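Transcriptional regulator, LacI family (Corynebacterium glutamicum, PDB 3H5T) probably activates transcription of the inositol phosphate synthase gene in response to inositol, binding a palindromic motif in target promoters. Local coordinates at residues K175-A180 with A271-V276; A183-G188 with I233-D238; I192-I197 with D223-A228; G227-F232 with V242-C247. One frame throughout, in Å; residues are numbered along the deposited sequence.

All four contacts lie in the half of the ligand-binding fold built on the five-stranded sheet, on the face covered by helices 178-186 and 221-235. Interactions 1 and 3 are buried: interaction 1 sets the junction of helices 173-176 and 178-186 on strand 271-274, and interaction 3 sets helix 221-235 on strand 192-197; these strands are hydrogen-bonded neighbours. Interaction 4 is partly buried and carries helix 221-235 over to strand 244-247, sharing G227 and A228 with interaction 3. Interaction 2 is a surface contact, where the last turns of the two helices meet. Apolar packing dominates throughout; interaction 3 differs in bringing a serine hydroxyl against a methyl, and that hydroxyl is bonded to T275 of interaction 1.

Interaction 1. Residues K175-A180 with A271-V276; sequences KAIAPA and AVLCTV
In the helix-covered sheet of the periplasmic-binding-protein-like fold of LacI regulators, I177 and, within helix 178-186, A180 pack on L273 of strand 271-274. The backbones approach to 7.6 Å between A180 CA and L273 CA, and to 8.2 Å between I177 CA and T275 CA. L273 supplies most of the strand's share through its forked end: with CG anti to the backbone N (chi1 177°), the two methyls reach different partners. CD1 meets the A180 end, 4.3 Å from A180 CB and 4.2 Å from A180 C. CD2 lies 4.5 Å from I177 CD1, a looser approach at the tip of the isoleucine. The same I177 methyl reaches past the leucine to the strand backbone, where I177 CD1 is 4.4 Å from C274 O. The CB atoms of I177, A180 and L273 all point across the contact, whereas that of C274 points away, as expected of the residue next along a strand. All the touching residues are buried. A181 and L184 continue the cover of L273 along helix 178-186, and A228 of helix 221-235 adds to it. Strand 271-274 itself is hydrogen-bonded to G193 and L195 of strand 192-197, while A180 also packs against F351 of strand 344-352, which belongs to the other sheet.

Interaction 2. Residues A183-G188 with I233-D238; sequences ALIDAG and IEAGID
I185 turns three of its side-chain carbons on A235, whose single methyl faces them. A235 CB is 3.6 Å from I185 CD1 and also 3.6 Å from I185 CG2, with I185 CG1 a little farther at 4.0 Å, so the methyl is set between the two branches of the isoleucine. The bend of the longer branch (chi1 -62°, chi2 -67°) is what brings its end methyl round to the same partner as CG2. I237 meets that end methyl from a different direction: the two isoleucine side chains run past one another in opposite senses, with I185 CD1 3.8 Å from I237 CD1. The contact joins the carboxyl-terminal ends of helices 178-186 and 221-235, and each helix finishes in a Schellman motif with glycine as its positive-phi residue. At G188 the bonds are G188 N to I185 O and H189 N to L184 O. At G236, also of positive phi, G236 N bonds I233 O at 2.9 Å; the chain then leaves the helix and presents I237 to I185. On the inner side, I192 of strand 192-197 and the ring of F232 both touch I185 and I237.

Interaction 3. Residues I192-I197 with D223-A228; sequences IGILSI and DRVRGA
I194 and V225 mark the closest backbone approach, 7.6 Å between their CA atoms, where the extended segment 192-197 packs against the helical turns of 223-228. G227 N to D223 O, at 3.0 Å, and A228 N to R224 O, at 3.2 Å, are i to i-4 bonds of the helix. Across the gap, I194 and S196 direct their CB atoms at the helix, and L195 between them points the other way, the usual two-residue repeat of a strand. V225 answers both with one branch. Its CG1 is anti to the backbone N (chi1 171°), which leaves CG2 anti to the carbonyl carbon and placed against the strand. V225 CG2 lies 4.4 Å from I194 CG2 and 3.2 Å from S196 OG. Strand 192-197 and helix 221-235 belong to a beta-alpha-beta crossover with an insertion: short strand 206-207 and helix 210-214 come between them, and helix 221-235 then leads to the adjacent parallel strand 244-247. The serine hydroxyl meets the valine methyl only by packing; its polar partner is T275 OG1, just after strand 271-274, to which S196 OG is hydrogen-bonded. R224, buried nearby on the helix, turns its guanidinium group elsewhere: NE bonds N173 OD1, NH1 bonds T275 O, and the group makes a cation-pi contact with F303. L195 packs on the far face against L279 and V283 of helix 277-289.

Interaction 4. Residues G227-F232 with V242-C247; sequences GAMEVF and VPIMEC
Beside the contact of M229 with V242 and I244 lies the ring of F232, whose two sides meet different things. A228 O, one helical turn earlier, lies 3.4 Å above one face, displaced toward the rim. V242 stands off on the side of the opposite face, well out beyond the rim, with V242 CG2 4.6 Å from F232 CD2, short of real contact. The closer packing belongs to M229. Its CB does not aim straight at the other segment; the chain starts with CG anti to the backbone N (chi1 -163°) and then bends at chi2 (69°) and chi3 (82°), which swings the thioether across to V242 and I244. M229 SD comes alongside V242, 4.3 Å from V242 CB. Beyond it the terminal methyl meets I244 tip to tip, M229 CE lying 3.5 Å from I244 CD1. One flexible side chain thus touches both the residue before the proline and the first residue of strand 244-247. The helix side is completed by A181 and I185 of helix 178-186, which pack against F232. On the sheet side, P243 and M245 are backbone-bonded to I194 of strand 192-197, whose side chain touches both M229 and V242, while M245 turns to helix 252-265 on the other face of the sheet.

Interaction 1. Residues K175-A180 with A271-V276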
loop_
_atom_site.group_PDB
_atom_site.type_symbol
_atom_site.label_atom_id
_atom_site.label_comp_id
_atom_site.label_asym_id
_atom_site.label_seq_id
_atom_site.Cartn_x
_atom_site.Cartn_y
_atom_site.Cartn_z
ATOM N N LYS A 175 -0.741 -16.097 -3.619
ATOM C CA LYS A 175 -0.427 -16.872 -2.422
ATOM C C LYS A 175 -0.788 -16.196 -1.097
ATOM O O LYS A 175 -1.261 -16.857 -0.174
ATOM C CB LYS A 175 1.058 -17.247 -2.406
ATOM C CG LYS A 175 1.449 -18.297 -3.433
ATOM C CD LYS A 175 2.942 -18.604 -3.352
ATOM C CE LYS A 175 3.352 -19.640 -4.387
ATOM N NZ LYS A 175 4.834 -19.830 -4.433
ATOM N N ALA A 176 -0.571 -14.888 -1.002
ATOM C CA ALA A 176 -0.863 -14.159 0.226
ATOM C C ALA A 176 -2.330 -14.198 0.636
ATOM O O ALA A 176 -2.645 -14.106 1.819
ATOM C CB ALA A 176 -0.406 -12.713 0.093
ATOM N N ILE A 177 -3.220 -14.331 -0.344
ATOM C CA ILE A 177 -4.662 -14.363 -0.097
ATOM C C ILE A 177 -5.157 -15.755 0.319
ATOM O O ILE A 177 -6.209 -15.884 0.941
ATOM C CB ILE A 177 -5.449 -13.901 -1.366
ATOM C CG1 ILE A 177 -6.849 -13.429 -0.983
ATOM C CG2 ILE A 177 -5.562 -15.046 -2.378
ATOM C CD1 ILE A 177 -6.872 -12.108 -0.285
ATOM N N ALA A 178 -4.401 -16.798 -0.014
ATOM C CA ALA A 178 -4.811 -18.163 0.335
ATOM C C ALA A 178 -5.270 -18.325 1.788
ATOM O O ALA A 178 -6.361 -18.828 2.038
ATOM C CB ALA A 178 -3.686 -19.156 0.020
ATOM N N PRO A 179 -4.450 -17.896 2.764
ATOM C CA PRO A 179 -4.815 -18.021 4.182
ATOM C C PRO A 179 -6.186 -17.455 4.546
ATOM O O PRO A 179 -6.850 -17.946 5.464
ATOM C CB PRO A 179 -3.686 -17.279 4.886
ATOM C CG PRO A 179 -2.518 -17.576 4.017
ATOM C CD PRO A 179 -3.081 -17.364 2.629
ATOM N N ALA A 180 -6.610 -16.424 3.827
ATOM C CA ALA A 180 -7.896 -15.790 4.085
ATOM C C ALA A 180 -9.070 -16.602 3.533
ATOM O O ALA A 180 -10.064 -16.827 4.227
ATOM C CB ALA A 180 -7.903 -14.388 3.495
ATOM N N ALA A 271 -20.519 -15.318 4.096
ATOM C CA ALA A 271 -19.197 -14.712 4.229
ATOM C C ALA A 271 -18.828 -13.862 3.022
ATOM O O ALA A 271 -19.305 -14.107 1.913
ATOM C CB ALA A 271 -18.144 -15.792 4.432
ATOM N N VAL A 272 -17.973 -12.865 3.248
ATOM C CA VAL A 272 -17.519 -11.981 2.181
ATOM C C VAL A 272 -16.009 -11.787 2.264
ATOM O O VAL A 272 -15.500 -11.278 3.266
ATOM C CB VAL A 272 -18.195 -10.590 2.267
ATOM C CG1 VAL A 272 -17.479 -9.595 1.354
ATOM C CG2 VAL A 272 -19.663 -10.698 1.877
ATOM N N LEU A 273 -15.295 -12.200 1.219
ATOM C CA LEU A 273 -13.843 -12.035 1.181
ATOM C C LEU A 273 -13.498 -10.785 0.380
ATOM O O LEU A 273 -13.867 -10.667 -0.785
ATOM C CB LEU A 273 -13.166 -13.258 0.543
ATOM C CG LEU A 273 -11.643 -13.156 0.382
ATOM C CD1 LEU A 273 -11.015 -14.526 0.464
ATOM C CD2 LEU A 273 -11.300 -12.475 -0.934
ATOM N N CYS A 274 -12.793 -9.857 1.016
ATOM C CA CYS A 274 -12.387 -8.612 0.382
ATOM C C CYS A 274 -10.937 -8.647 -0.072
ATOM O O CYS A 274 -10.083 -9.255 0.565
ATOM C CB CYS A 274 -12.564 -7.444 1.347
ATOM S SG CYS A 274 -14.237 -7.192 1.866
ATOM N N THR A 275 -10.671 -7.954 -1.166
ATOM C CA THR A 275 -9.347 -7.866 -1.746
ATOM C C THR A 275 -8.501 -6.811 -1.025
ATOM O O THR A 275 -7.265 -6.807 -1.128
ATOM C CB THR A 275 -9.465 -7.506 -3.234
ATOM O OG1 THR A 275 -9.895 -8.663 -3.965
ATOM C CG2 THR A 275 -8.149 -7.020 -3.780
ATOM N N VAL A 276 -9.171 -5.929 -0.288
ATOM C CA VAL A 276 -8.481 -4.864 0.431
ATOM C C VAL A 276 -9.248 -4.476 1.709
ATOM O O VAL A 276 -10.475 -4.428 1.693
ATOM C CB VAL A 276 -8.309 -3.639 -0.519
ATOM C CG1 VAL A 276 -9.042 -2.418 0.018
ATOM C CG2 VAL A 276 -6.846 -3.360 -0.722
#

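Interaction 2. Residues A183-G188 with I233-D238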
loop_
_atom_site.group_PDB
_atom_site.type_symbol
_atom_site.label_atom_id
_atom_site.label_comp_id
_atom_site.label_asym_id
_atom_site.label_seq_id
_atom_site.Cartn_x
_atom_site.Cartn_y
_atom_site.Cartn_z
ATOM N N ALA A 183 -9.321 -19.811 5.518
ATOM C CA ALA A 183 -9.921 -19.593 6.827
ATOM C C ALA A 183 -11.441 -19.580 6.710
ATOM O O ALA A 183 -12.145 -20.011 7.624
ATOM C CB ALA A 183 -9.424 -18.275 7.428
ATOM N N LEU A 184 -11.948 -19.085 5.585
ATOM C CA LEU A 184 -13.392 -19.034 5.373
ATOM C C LEU A 184 -13.932 -20.435 5.147
ATOM O O LEU A 184 -15.004 -20.782 5.643
ATOM C CB LEU A 184 -13.744 -18.155 4.167
ATOM C CG LEU A 184 -13.614 -16.642 4.336
ATOM C CD1 LEU A 184 -14.018 -15.947 3.052
ATOM C CD2 LEU A 184 -14.494 -16.186 5.492
ATOM N N ILE A 185 -13.185 -21.233 4.394
ATOM C CA ILE A 185 -13.585 -22.602 4.098
ATOM C C ILE A 185 -13.534 -23.455 5.366
ATOM O O ILE A 185 -14.404 -24.296 5.590
ATOM C CB ILE A 185 -12.657 -23.238 3.039
ATOM C CG1 ILE A 185 -12.749 -22.459 1.722
ATOM C CG2 ILE A 185 -13.031 -24.699 2.829
ATOM C CD1 ILE A 185 -14.083 -22.560 1.037
ATOM N N ASP A 186 -12.517 -23.225 6.192
ATOM C CA ASP A 186 -12.350 -23.977 7.425
ATOM C C ASP A 186 -13.470 -23.737 8.431
ATOM O O ASP A 186 -13.639 -24.516 9.371
ATOM C CB ASP A 186 -10.995 -23.659 8.059
ATOM C CG ASP A 186 -9.837 -24.196 7.244
ATOM O OD1 ASP A 186 -10.069 -25.105 6.419
ATOM O OD2 ASP A 186 -8.695 -23.721 7.434
ATOM N N ALA A 187 -14.229 -22.661 8.240
ATOM C CA ALA A 187 -15.353 -22.360 9.127
ATOM C C ALA A 187 -16.644 -22.852 8.470
ATOM O O ALA A 187 -17.744 -22.505 8.889
ATOM C CB ALA A 187 -15.432 -20.861 9.409
ATOM N N GLY A 188 -16.485 -23.651 7.418
ATOM C CA GLY A 188 -17.626 -24.221 6.725
ATOM C C GLY A 188 -18.458 -23.326 5.830
ATOM O O GLY A 188 -19.584 -23.687 5.487
ATOM N N ILE A 233 -12.368 -23.454 -5.102
ATOM C CA ILE A 233 -12.534 -24.532 -6.066
ATOM C C ILE A 233 -12.092 -25.855 -5.450
ATOM O O ILE A 233 -12.777 -26.871 -5.592
ATOM C CB ILE A 233 -11.716 -24.255 -7.353
ATOM C CG1 ILE A 233 -12.436 -23.201 -8.198
ATOM C CG2 ILE A 233 -11.519 -25.532 -8.151
ATOM C CD1 ILE A 233 -11.688 -22.803 -9.461
ATOM N N GLU A 234 -10.953 -25.836 -4.762
ATOM C CA GLU A 234 -10.421 -27.028 -4.111
ATOM C C GLU A 234 -11.356 -27.486 -2.999
ATOM O O GLU A 234 -11.326 -28.644 -2.589
ATOM C CB GLU A 234 -9.037 -26.735 -3.528
ATOM C CG GLU A 234 -8.424 -27.883 -2.724
ATOM C CD GLU A 234 -8.104 -29.109 -3.571
ATOM O OE1 GLU A 234 -9.039 -29.711 -4.144
ATOM O OE2 GLU A 234 -6.912 -29.473 -3.660
ATOM N N ALA A 235 -12.186 -26.569 -2.509
ATOM C CA ALA A 235 -13.131 -26.891 -1.447
ATOM C C ALA A 235 -14.382 -27.526 -2.046
ATOM O O ALA A 235 -15.175 -28.150 -1.341
ATOM C CB ALA A 235 -13.501 -25.629 -0.667
ATOM N N GLY A 236 -14.548 -27.365 -3.356
ATOM C CA GLY A 236 -15.703 -27.931 -4.027
ATOM C C GLY A 236 -16.603 -26.883 -4.649
ATOM O O GLY A 236 -17.294 -27.158 -5.625
ATOM N N ILE A 237 -16.596 -25.680 -4.084
ATOM C CA ILE A 237 -17.420 -24.589 -4.592
ATOM C C ILE A 237 -17.217 -24.376 -6.099
ATOM O O ILE A 237 -16.088 -24.379 -6.592
ATOM C CB ILE A 237 -17.092 -23.265 -3.864
ATOM C CG1 ILE A 237 -17.308 -23.428 -2.360
ATOM C CG2 ILE A 237 -17.968 -22.139 -4.402
ATOM C CD1 ILE A 237 -16.868 -22.231 -1.546
ATOM N N ASP A 238 -18.318 -24.202 -6.826
ATOM C CA ASP A 238 -18.253 -23.964 -8.261
ATOM C C ASP A 238 -18.149 -22.453 -8.458
ATOM O O ASP A 238 -19.014 -21.699 -8.006
ATOM C CB ASP A 238 -19.510 -24.516 -8.948
ATOM C CG ASP A 238 -19.659 -24.029 -10.381
ATOM O OD1 ASP A 238 -18.734 -24.235 -11.195
ATOM O OD2 ASP A 238 -20.712 -23.439 -10.697
#

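Interaction 3. Residues I192-I197 with D223-A228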
loop_
_atom_site.group_PDB
_atom_site.type_symbol
_atom_site.label_atom_id
_atom_site.label_comp_id
_atom_site.label_asym_id
_atom_site.label_seq_id
_atom_site.Cartn_x
_atom_site.Cartn_y
_atom_site.Cartn_z
ATOM N N ILE A 192 -20.074 -17.860 -0.448
ATOM C CA ILE A 192 -19.148 -16.748 -0.315
ATOM C C ILE A 192 -19.223 -15.740 -1.455
ATOM O O ILE A 192 -19.406 -16.103 -2.611
ATOM C CB ILE A 192 -17.702 -17.281 -0.219
ATOM C CG1 ILE A 192 -17.629 -18.367 0.858
ATOM C CG2 ILE A 192 -16.737 -16.142 0.117
ATOM C CD1 ILE A 192 -16.354 -19.176 0.839
ATOM N N GLY A 193 -19.090 -14.467 -1.101
ATOM C CA GLY A 193 -19.098 -13.398 -2.078
ATOM C C GLY A 193 -17.719 -12.759 -2.033
ATOM O O GLY A 193 -17.018 -12.888 -1.029
ATOM N N ILE A 194 -17.321 -12.083 -3.108
ATOM C CA ILE A 194 -16.016 -11.429 -3.168
ATOM C C ILE A 194 -16.173 -9.962 -3.552
ATOM O O ILE A 194 -17.034 -9.624 -4.356
ATOM C CB ILE A 194 -15.096 -12.115 -4.201
ATOM C CG1 ILE A 194 -14.800 -13.554 -3.760
ATOM C CG2 ILE A 194 -13.807 -11.334 -4.353
ATOM C CD1 ILE A 194 -13.962 -14.358 -4.747
ATOM N N LEU A 195 -15.352 -9.095 -2.962
ATOM C CA LEU A 195 -15.383 -7.664 -3.264
ATOM C C LEU A 195 -13.994 -7.215 -3.706
ATOM O O LEU A 195 -12.989 -7.633 -3.127
ATOM C CB LEU A 195 -15.812 -6.850 -2.035
ATOM C CG LEU A 195 -17.280 -6.973 -1.630
ATOM C CD1 LEU A 195 -17.561 -6.148 -0.387
ATOM C CD2 LEU A 195 -18.146 -6.508 -2.776
ATOM N N SER A 196 -13.940 -6.359 -4.722
ATOM C CA SER A 196 -12.670 -5.867 -5.249
ATOM C C SER A 196 -12.705 -4.407 -5.623
ATOM O O SER A 196 -13.779 -3.811 -5.769
ATOM C CB SER A 196 -12.277 -6.644 -6.508
ATOM O OG SER A 196 -11.787 -7.932 -6.188
ATOM N N ILE A 197 -11.521 -3.828 -5.784
ATOM C CA ILE A 197 -11.427 -2.447 -6.234
ATOM C C ILE A 197 -11.080 -2.516 -7.730
ATOM O O ILE A 197 -11.114 -3.600 -8.311
ATOM C CB ILE A 197 -10.390 -1.624 -5.408
ATOM C CG1 ILE A 197 -9.054 -2.354 -5.289
ATOM C CG2 ILE A 197 -10.951 -1.358 -4.015
ATOM C CD1 ILE A 197 -7.987 -1.500 -4.653
ATOM N N ASP A 223 -5.260 -11.111 -9.341
ATOM C CA ASP A 223 -4.575 -12.205 -8.687
ATOM C C ASP A 223 -5.082 -12.548 -7.293
ATOM O O ASP A 223 -5.007 -13.711 -6.883
ATOM C CB ASP A 223 -3.075 -11.930 -8.662
ATOM C CG ASP A 223 -2.450 -12.040 -10.039
ATOM O OD1 ASP A 223 -3.199 -12.295 -11.011
ATOM O OD2 ASP A 223 -1.217 -11.877 -10.156
ATOM N N ARG A 224 -5.590 -11.565 -6.553
ATOM C CA ARG A 224 -6.103 -11.870 -5.218
ATOM C C ARG A 224 -7.464 -12.547 -5.359
ATOM O O ARG A 224 -7.854 -13.374 -4.526
ATOM C CB ARG A 224 -6.205 -10.605 -4.356
ATOM C CG ARG A 224 -4.851 -10.117 -3.834
ATOM C CD ARG A 224 -4.954 -8.833 -3.009
ATOM N NE ARG A 224 -3.622 -8.269 -2.793
ATOM C CZ ARG A 224 -3.364 -7.014 -2.432
ATOM N NH1 ARG A 224 -4.350 -6.156 -2.226
ATOM N NH2 ARG A 224 -2.105 -6.607 -2.323
ATOM N N VAL A 225 -8.176 -12.199 -6.431
ATOM C CA VAL A 225 -9.475 -12.793 -6.707
ATOM C C VAL A 225 -9.239 -14.249 -7.127
ATOM O O VAL A 225 -9.909 -15.159 -6.648
ATOM C CB VAL A 225 -10.208 -12.032 -7.842
ATOM C CG1 VAL A 225 -11.443 -12.796 -8.272
ATOM C CG2 VAL A 225 -10.608 -10.643 -7.367
ATOM N N ARG A 226 -8.258 -14.449 -8.002
ATOM C CA ARG A 226 -7.886 -15.770 -8.511
ATOM C C ARG A 226 -7.420 -16.723 -7.403
ATOM O O ARG A 226 -7.916 -17.845 -7.282
ATOM C CB ARG A 226 -6.774 -15.619 -9.555
ATOM C CG ARG A 226 -7.199 -14.855 -10.795
ATOM C CD ARG A 226 -7.850 -15.769 -11.814
ATOM N NE ARG A 226 -6.942 -16.018 -12.928
ATOM C CZ ARG A 226 -6.645 -15.115 -13.856
ATOM N NH1 ARG A 226 -7.191 -13.908 -13.806
ATOM N NH2 ARG A 226 -5.790 -15.412 -14.823
ATOM N N GLY A 227 -6.459 -16.269 -6.603
ATOM C CA GLY A 227 -5.946 -17.084 -5.518
ATOM C C GLY A 227 -7.030 -17.493 -4.540
ATOM O O GLY A 227 -7.033 -18.626 -4.055
ATOM N N ALA A 228 -7.950 -16.583 -4.234
ATOM C CA ALA A 228 -9.032 -16.905 -3.305
ATOM C C ALA A 228 -9.939 -17.936 -3.961
ATOM O O ALA A 228 -10.311 -18.931 -3.347
ATOM C CB ALA A 228 -9.829 -15.651 -2.951
#

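Interaction 4. Residues G227-F232 with V242-C247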
loop_
_atom_site.group_PDB
_atom_site.type_symbol
_atom_site.label_atom_id
_atom_site.label_comp_id
_atom_site.label_asym_id
_atom_site.label_seq_id
_atom_site.Cartn_x
_atom_site.Cartn_y
_atom_site.Cartn_z
ATOM N N GLY A 227 -6.459 -16.269 -6.603
ATOM C CA GLY A 227 -5.946 -17.084 -5.518
ATOM C C GLY A 227 -7.030 -17.493 -4.540
ATOM O O GLY A 227 -7.033 -18.626 -4.055
ATOM N N ALA A 228 -7.950 -16.583 -4.234
ATOM C CA ALA A 228 -9.032 -16.905 -3.305
ATOM C C ALA A 228 -9.939 -17.936 -3.961
ATOM O O ALA A 228 -10.311 -18.931 -3.347
ATOM C CB ALA A 228 -9.829 -15.651 -2.951
ATOM N N MET A 229 -10.274 -17.687 -5.224
ATOM C CA MET A 229 -11.131 -18.577 -5.989
ATOM C C MET A 229 -10.523 -19.971 -6.140
ATOM O O MET A 229 -11.253 -20.961 -6.208
ATOM C CB MET A 229 -11.390 -17.990 -7.374
ATOM C CG MET A 229 -12.568 -18.617 -8.086
ATOM S SD MET A 229 -14.121 -18.186 -7.299
ATOM C CE MET A 229 -14.386 -16.601 -8.012
ATOM N N GLU A 230 -9.193 -20.046 -6.195
ATOM C CA GLU A 230 -8.509 -21.329 -6.339
ATOM C C GLU A 230 -8.674 -22.159 -5.073
ATOM O O GLU A 230 -8.744 -23.386 -5.130
ATOM C CB GLU A 230 -7.020 -21.120 -6.657
ATOM C CG GLU A 230 -6.790 -20.395 -7.984
ATOM C CD GLU A 230 -5.323 -20.222 -8.346
ATOM O OE1 GLU A 230 -4.542 -19.744 -7.493
ATOM O OE2 GLU A 230 -4.952 -20.549 -9.496
ATOM N N VAL A 231 -8.751 -21.486 -3.931
ATOM C CA VAL A 231 -8.931 -22.180 -2.665
ATOM C C VAL A 231 -10.385 -22.629 -2.517
ATOM O O VAL A 231 -10.668 -23.637 -1.875
ATOM C CB VAL A 231 -8.533 -21.274 -1.475
ATOM C CG1 VAL A 231 -8.877 -21.958 -0.148
ATOM C CG2 VAL A 231 -7.040 -20.968 -1.542
ATOM N N PHE A 232 -11.309 -21.886 -3.111
ATOM C CA PHE A 232 -12.720 -22.248 -3.033
ATOM C C PHE A 232 -13.010 -23.439 -3.938
ATOM O O PHE A 232 -13.797 -24.316 -3.590
ATOM C CB PHE A 232 -13.609 -21.069 -3.436
ATOM C CG PHE A 232 -13.521 -19.894 -2.506
ATOM C CD1 PHE A 232 -13.027 -20.044 -1.215
ATOM C CD2 PHE A 232 -13.978 -18.644 -2.905
ATOM C CE1 PHE A 232 -12.993 -18.967 -0.337
ATOM C CE2 PHE A 232 -13.948 -17.558 -2.030
ATOM C CZ PHE A 232 -13.457 -17.723 -0.746
ATOM N N VAL A 242 -20.100 -18.037 -7.061
ATOM C CA VAL A 242 -19.534 -17.000 -6.207
ATOM C C VAL A 242 -19.588 -15.613 -6.843
ATOM O O VAL A 242 -18.781 -15.281 -7.707
ATOM C CB VAL A 242 -18.063 -17.320 -5.847
ATOM C CG1 VAL A 242 -17.529 -16.273 -4.877
ATOM C CG2 VAL A 242 -17.961 -18.709 -5.244
ATOM N N PRO A 243 -20.536 -14.777 -6.404
ATOM C CA PRO A 243 -20.683 -13.421 -6.942
ATOM C C PRO A 243 -19.465 -12.540 -6.651
ATOM O O PRO A 243 -18.856 -12.637 -5.585
ATOM C CB PRO A 243 -21.947 -12.923 -6.254
ATOM C CG PRO A 243 -21.880 -13.602 -4.923
ATOM C CD PRO A 243 -21.463 -15.004 -5.283
ATOM N N ILE A 244 -19.123 -11.681 -7.607
ATOM C CA ILE A 244 -17.977 -10.788 -7.483
ATOM C C ILE A 244 -18.334 -9.353 -7.861
ATOM O O ILE A 244 -18.620 -9.070 -9.019
ATOM C CB ILE A 244 -16.819 -11.268 -8.393
ATOM C CG1 ILE A 244 -16.346 -12.652 -7.938
ATOM C CG2 ILE A 244 -15.669 -10.265 -8.366
ATOM C CD1 ILE A 244 -15.351 -13.301 -8.871
ATOM N N MET A 245 -18.319 -8.447 -6.888
ATOM C CA MET A 245 -18.624 -7.050 -7.172
ATOM C C MET A 245 -17.405 -6.150 -6.986
ATOM O O MET A 245 -16.486 -6.471 -6.234
ATOM C CB MET A 245 -19.788 -6.564 -6.303
ATOM C CG MET A 245 -21.115 -7.243 -6.649
ATOM S SD MET A 245 -22.539 -6.189 -6.400
ATOM C CE MET A 245 -23.807 -7.233 -7.077
ATOM N N GLU A 246 -17.411 -5.015 -7.679
ATOM C CA GLU A 246 -16.298 -4.080 -7.625
ATOM C C GLU A 246 -16.722 -2.617 -7.570
ATOM O O GLU A 246 -17.849 -2.270 -7.915
ATOM C CB GLU A 246 -15.397 -4.310 -8.852
ATOM C CG GLU A 246 -15.047 -3.066 -9.673
ATOM C CD GLU A 246 -14.266 -3.389 -10.943
ATOM O OE1 GLU A 246 -14.627 -4.359 -11.640
ATOM O OE2 GLU A 246 -13.299 -2.666 -11.258
ATOM N N CYS A 247 -15.812 -1.768 -7.097
ATOM C CA CYS A 247 -16.044 -0.335 -7.067
ATOM C C CYS A 247 -14.816 0.277 -7.728
ATOM O O CYS A 247 -13.695 0.185 -7.221
ATOM C CB CYS A 247 -16.260 0.192 -5.634
ATOM S SG CYS A 247 -15.004 -0.133 -4.389
#